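Local coordinates for protein V-type ATP synthase alpha chain (Nanoarchaeum equitans Kin4-M, PDB 5BN3) that binds adenosine-5'-diphosphate and magnesium as a P-loop subunit of the V- and A-type ATP synthase family, at residues 68-73 / 106-111; 74-79 / 135-140. All coordinates share one frame; numbering follows the deposited sequence.

How the interactions relate
Interactions 1 and 2 follow one another along residues 68-79, since Pro73 ends one segment and Gly74 begins the next, and their centres lie about 12 Å apart. Each turns on a buried glutamate: Glu70 reaches the loop 106-111, and Glu137 reaches back from a hairpin to the turn 74-79. The contacts touch through packing. Leu108 CD2 of interaction 1 lies 3.7 Å from Leu75 CD2, and Pro73 CA lies 3.7 Å from Glu137 OE1 of interaction 2. Neither contact contributes a residue to the adenosine-5'-diphosphate pocket or the annotated magnesium site. The side chain of Phe140 is about 12 Å from a bound magnesium ion.

Interaction 1 of 2, residues 68-73 / 106-111; sequences TIELGP and PTLDRK
Glu70 and Arg110 form an end-on, two-nitrogen salt bridge between strand 68-71, paired antiparallel with strand 180-183, and a loop in the barrel-sandwich region of this ATPase subunit. Starting at its base, Glu70 CB packs 3.7 Å from Leu108 CD1. CG stands anti to the carbonyl carbon (chi1 -71°), and the extended chain beyond it carries the carboxylate to the backbone of Thr107 and Leu108. There OE1 accepts two bonds. Leu108 N reaches it at 3.2 Å, nearly straight (160°), while Arg110 NH1 approaches to 2.9 Å from the opposite face of the carboxylate plane. OE2 takes Arg110 NH2 at 2.6 Å. Both arginine nitrogens use syn sides, yet the carboxylate and guanidinium planes are turned 35° apart, so the pair is not flat. Pro106 CB lies over one face of the guanidinium, toward its rim, and Glu165 adds a long, weak ion pair at NE.

Water extends the grip: one molecule accepts from Thr107 N and donates weakly to Glu70 OE2, and another links Glu70 N to Thr107 OG1, a hydroxyl also bonded to Gly84 O. Beside this polar core, the Ile69 and Thr107 side chains cross at about a right angle, with Ile69 CD1 3.9 Å from Thr107 CG2. The buried Gly72 N, which has no polar partner in the model, lies 3.8 Å from Leu108 CD1, and Leu108 CD2 sits 3.6 Å from Pro73 O.

Interaction 2 of 2, residues 74-79 / 135-140; sequences GLLANI and VNENGF
Glu137 reaches from the end of a beta hairpin to the backbone of Gly74 and Leu76. The hairpin joins strands 131-137 and 140-145 through a type I' turn, Glu137 to Phe140, while the facing loop makes a type II turn from Leu75 to Asn78.

The direct polar contacts converge on one carboxylate oxygen. Gly74 N donates to Glu137 OE2 at 2.8 Å, from 50° above the carboxylate plane. Leu76 N is a second, weak donor to OE2 at 3.4 Å. CG of Glu137 lies anti to the backbone N (chi1 -167°), and the extended chain carries the carboxylate to the amides of the 74-79 loop. Its other oxygen, OE1, is hydrogen-bonded to His142 ND1, so both ends of the carboxylate are engaged.

Water supplies a further bridge: one molecule donates to Leu76 O at 2.7 Å and to Glu137 OE2 at 2.6 Å. Within the loop, Asn78 ND2 donates to Gly74 O at 3.0 Å, tying the last residue of the turn to the residue just before it.

The apolar part belongs to Leu76. Its CD1 meets Phe140 CD2 at 3.7 Å, the two side chains crossing at about a right angle, and also lies 3.5 Å from Glu137 OE1.

On the surrounding framework, Leu76 and Phe140 both pack on Phe308 of helix 293-309, while Leu76 also touches Ile281 of strand 280-285, placing the hairpin tip against the nucleotide-binding domain.

Interaction 1 of 2, residues 68-73 / 106-111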
loop_
_atom_site.group_PDB
_atom_site.type_symbol
_atom_site.label_atom_id
_atom_site.label_comp_id
_atom_site.label_asym_id
_atom_site.label_seq_id
_atom_site.Cartn_x
_atom_site.Cartn_y
_atom_site.Cartn_z
ATOM N N THR A 68 24.018 33.108 -11.607
ATOM C CA THR A 68 23.341 34.322 -12.056
ATOM C C THR A 68 22.792 34.228 -13.477
ATOM O O THR A 68 23.144 33.324 -14.237
ATOM C CB THR A 68 24.276 35.550 -11.991
ATOM O OG1 THR A 68 25.324 35.405 -12.956
ATOM C CG2 THR A 68 24.882 35.693 -10.604
ATOM N N ILE A 69 21.927 35.179 -13.819
ATOM C CA ILE A 69 21.429 35.333 -15.181
ATOM C C ILE A 69 21.621 36.780 -15.627
ATOM O O ILE A 69 21.449 37.710 -14.833
ATOM C CB ILE A 69 19.935 34.940 -15.289
ATOM C CG1 ILE A 69 19.418 35.149 -16.714
ATOM C CG2 ILE A 69 19.092 35.745 -14.313
ATOM C CD1 ILE A 69 20.140 34.315 -17.749
ATOM N N GLU A 70 22.006 36.967 -16.886
ATOM C CA GLU A 70 22.121 38.307 -17.449
ATOM C C GLU A 70 20.741 38.826 -17.833
ATOM O O GLU A 70 20.020 38.187 -18.602
ATOM C CB GLU A 70 23.040 38.304 -18.675
ATOM C CG GLU A 70 24.514 38.089 -18.353
ATOM C CD GLU A 70 25.367 37.941 -19.599
ATOM O OE1 GLU A 70 24.822 38.057 -20.718
ATOM O OE2 GLU A 70 26.585 37.702 -19.462
ATOM N N LEU A 71 20.379 39.984 -17.292
ATOM C CA LEU A 71 19.076 40.583 -17.559
ATOM C C LEU A 71 19.227 41.850 -18.395
ATOM O O LEU A 71 19.758 42.853 -17.919
ATOM C CB LEU A 71 18.371 40.910 -16.243
ATOM C CG LEU A 71 18.163 39.728 -15.293
ATOM C CD1 LEU A 71 17.704 40.203 -13.923
ATOM C CD2 LEU A 71 17.156 38.761 -15.884
ATOM N N GLY A 72 18.752 41.800 -19.637
ATOM C CA GLY A 72 18.807 42.944 -20.531
ATOM C C GLY A 72 18.286 42.587 -21.909
ATOM O O GLY A 72 17.706 41.513 -22.092
ATOM N N PRO A 73 18.479 43.487 -22.885
ATOM C CA PRO A 73 18.077 43.225 -24.271
ATOM C C PRO A 73 18.804 42.008 -24.835
ATOM O O PRO A 73 20.012 41.867 -24.626
ATOM C CB PRO A 73 18.528 44.489 -25.010
ATOM C CG PRO A 73 18.540 45.552 -23.961
ATOM C CD PRO A 73 18.995 44.856 -22.710
ATOM N N PRO A 106 28.172 33.462 -23.503
ATOM C CA PRO A 106 27.393 34.496 -22.813
ATOM C C PRO A 106 25.921 34.436 -23.212
ATOM O O PRO A 106 25.613 34.133 -24.367
ATOM C CB PRO A 106 28.026 35.802 -23.308
ATOM C CG PRO A 106 28.659 35.450 -24.615
ATOM C CD PRO A 106 29.130 34.032 -24.467
ATOM N N THR A 107 25.032 34.721 -22.263
ATOM C CA THR A 107 23.589 34.658 -22.487
ATOM C C THR A 107 23.111 35.651 -23.541
ATOM O O THR A 107 22.408 35.281 -24.484
ATOM C CB THR A 107 22.820 34.920 -21.174
ATOM O OG1 THR A 107 23.143 33.901 -20.219
ATOM C CG2 THR A 107 21.316 34.925 -21.417
ATOM N N LEU A 108 23.493 36.913 -23.372
ATOM C CA LEU A 108 23.057 37.980 -24.264
ATOM C C LEU A 108 24.059 38.211 -25.396
ATOM O O LEU A 108 25.271 38.244 -25.166
ATOM C CB LEU A 108 22.844 39.270 -23.467
ATOM C CG LEU A 108 21.883 39.149 -22.280
ATOM C CD1 LEU A 108 21.828 40.437 -21.473
ATOM C CD2 LEU A 108 20.503 38.777 -22.771
ATOM N N ASP A 109 23.541 38.364 -26.615
ATOM C CA ASP A 109 24.366 38.598 -27.804
ATOM C C ASP A 109 25.256 39.826 -27.605
ATOM O O ASP A 109 24.764 40.916 -27.313
ATOM C CB ASP A 109 23.471 38.775 -29.037
ATOM C CG ASP A 109 24.231 38.641 -30.348
ATOM O OD1 ASP A 109 25.375 39.135 -30.446
ATOM O OD2 ASP A 109 23.679 38.040 -31.293
ATOM N N ARG A 110 26.565 39.634 -27.754
ATOM C CA ARG A 110 27.546 40.678 -27.459
ATOM C C ARG A 110 27.840 41.586 -28.651
ATOM O O ARG A 110 28.585 42.558 -28.527
ATOM C CB ARG A 110 28.855 40.047 -26.965
ATOM C CG ARG A 110 28.761 39.341 -25.619
ATOM C CD ARG A 110 28.416 40.318 -24.507
ATOM N NE ARG A 110 28.712 39.786 -23.177
ATOM C CZ ARG A 110 27.830 39.165 -22.401
ATOM N NH1 ARG A 110 26.584 38.988 -22.818
ATOM N NH2 ARG A 110 28.194 38.717 -21.207
ATOM N N LYS A 111 27.255 41.268 -29.803
ATOM C CA LYS A 111 27.535 42.010 -31.031
ATOM C C LYS A 111 26.327 42.772 -31.566
ATOM O O LYS A 111 26.479 43.740 -32.313
ATOM C CB LYS A 111 28.087 41.072 -32.108
ATOM C CG LYS A 111 29.502 40.599 -31.836
ATOM C CD LYS A 111 29.945 39.557 -32.847
ATOM C CE LYS A 111 31.426 39.258 -32.700
ATOM N NZ LYS A 111 32.255 40.471 -32.948
HETATM O O HOH W 1 23.656 34.607 -17.885
HETATM O O HOH W 2 26.344 35.072 -19.700
HETATM O O HOH W 3 22.036 41.640 -27.011
#

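Interaction 2 of 2, residues 74-79 / 135-140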
loop_
_atom_site.group_PDB
_atom_site.type_symbol
_atom_site.label_atom_id
_atom_site.label_comp_id
_atom_site.label_asym_id
_atom_site.label_seq_id
_atom_site.Cartn_x
_atom_site.Cartn_y
_atom_site.Cartn_z
ATOM N N GLY A 74 18.075 41.139 -25.532
ATOM C CA GLY A 74 18.662 39.933 -26.091
ATOM C C GLY A 74 17.978 38.646 -25.659
ATOM O O GLY A 74 18.295 37.571 -26.169
ATOM N N LEU A 75 17.038 38.754 -24.723
ATOM C CA LEU A 75 16.315 37.589 -24.216
ATOM C C LEU A 75 15.099 37.265 -25.081
ATOM O O LEU A 75 14.820 36.099 -25.364
ATOM C CB LEU A 75 15.862 37.831 -22.773
ATOM C CG LEU A 75 16.949 37.965 -21.705
ATOM C CD1 LEU A 75 16.344 38.362 -20.369
ATOM C CD2 LEU A 75 17.713 36.664 -21.566
ATOM N N LEU A 76 14.385 38.306 -25.501
ATOM C CA LEU A 76 13.129 38.142 -26.236
ATOM C C LEU A 76 13.305 37.416 -27.570
ATOM O O LEU A 76 14.294 37.627 -28.279
ATOM C CB LEU A 76 12.453 39.501 -26.456
ATOM C CG LEU A 76 12.021 40.235 -25.187
ATOM C CD1 LEU A 76 11.350 41.564 -25.508
ATOM C CD2 LEU A 76 11.084 39.358 -24.389
ATOM N N ALA A 77 12.338 36.552 -27.886
ATOM C CA ALA A 77 12.312 35.778 -29.129
ATOM C C ALA A 77 13.446 34.767 -29.264
ATOM O O ALA A 77 13.685 34.242 -30.352
ATOM C CB ALA A 77 12.268 36.704 -30.350
ATOM N N ASN A 78 14.130 34.484 -28.160
ATOM C CA ASN A 78 15.236 33.530 -28.180
ATOM C C ASN A 78 15.009 32.330 -27.263
ATOM O O ASN A 78 14.180 32.378 -26.352
ATOM C CB ASN A 78 16.554 34.229 -27.834
ATOM C CG ASN A 78 17.097 35.045 -28.988
ATOM O OD1 ASN A 78 17.264 34.534 -30.097
ATOM N ND2 ASN A 78 17.363 36.322 -28.741
ATOM N N ILE A 79 15.753 31.256 -27.514
ATOM C CA ILE A 79 15.657 30.045 -26.703
ATOM C C ILE A 79 16.972 29.766 -25.972
ATOM O O ILE A 79 18.053 29.832 -26.561
ATOM C CB ILE A 79 15.212 28.827 -27.551
ATOM C CG1 ILE A 79 15.128 27.562 -26.692
ATOM C CG2 ILE A 79 16.138 28.622 -28.745
ATOM C CD1 ILE A 79 14.523 26.373 -27.422
ATOM N N VAL A 135 14.942 50.701 -24.691
ATOM C CA VAL A 135 15.505 50.102 -25.895
ATOM C C VAL A 135 14.396 49.405 -26.675
ATOM O O VAL A 135 13.660 48.590 -26.117
ATOM C CB VAL A 135 16.597 49.070 -25.548
ATOM C CG1 VAL A 135 16.996 48.279 -26.780
ATOM C CG2 VAL A 135 17.811 49.756 -24.954
ATOM N N ASN A 136 14.259 49.725 -27.957
ATOM C CA ASN A 136 13.313 48.993 -28.792
ATOM C C ASN A 136 13.857 47.611 -29.130
ATOM O O ASN A 136 14.855 47.484 -29.842
ATOM C CB ASN A 136 12.981 49.758 -30.074
ATOM C CG ASN A 136 12.036 48.987 -30.983
ATOM O OD1 ASN A 136 10.820 49.000 -30.789
ATOM N ND2 ASN A 136 12.595 48.312 -31.982
ATOM N N GLU A 137 13.208 46.578 -28.606
ATOM C CA GLU A 137 13.599 45.206 -28.903
ATOM C C GLU A 137 12.558 44.580 -29.827
ATOM O O GLU A 137 11.629 43.911 -29.370
ATOM C CB GLU A 137 13.746 44.399 -27.608
ATOM C CG GLU A 137 14.452 43.058 -27.774
ATOM C CD GLU A 137 14.846 42.439 -26.446
ATOM O OE1 GLU A 137 14.543 43.038 -25.391
ATOM O OE2 GLU A 137 15.465 41.353 -26.451
ATOM N N ASN A 138 12.719 44.820 -31.128
ATOM C CA ASN A 138 11.800 44.339 -32.163
ATOM C C ASN A 138 10.322 44.623 -31.888
ATOM O O ASN A 138 9.474 43.741 -32.028
ATOM C CB ASN A 138 12.026 42.848 -32.448
ATOM C CG ASN A 138 13.383 42.574 -33.076
ATOM O OD1 ASN A 138 13.576 42.777 -34.276
ATOM N ND2 ASN A 138 14.326 42.104 -32.268
ATOM N N GLY A 139 10.022 45.858 -31.502
ATOM C CA GLY A 139 8.649 46.262 -31.257
ATOM C C GLY A 139 8.266 46.344 -29.791
ATOM O O GLY A 139 7.220 46.899 -29.454
ATOM N N PHE A 140 9.101 45.788 -28.920
ATOM C CA PHE A 140 8.846 45.846 -27.485
ATOM C C PHE A 140 9.681 46.939 -26.823
ATOM O O PHE A 140 10.892 47.022 -27.041
ATOM C CB PHE A 140 9.141 44.494 -26.832
ATOM C CG PHE A 140 8.771 44.432 -25.376
ATOM C CD1 PHE A 140 7.471 44.146 -24.992
ATOM C CD2 PHE A 140 9.724 44.655 -24.393
ATOM C CE1 PHE A 140 7.123 44.088 -23.654
ATOM C CE2 PHE A 140 9.382 44.599 -23.050
ATOM C CZ PHE A 140 8.080 44.316 -22.683
HETATM O O HOH W 4 15.469 41.025 -23.402
HETATM O O HOH W 5 15.749 39.924 -28.545
#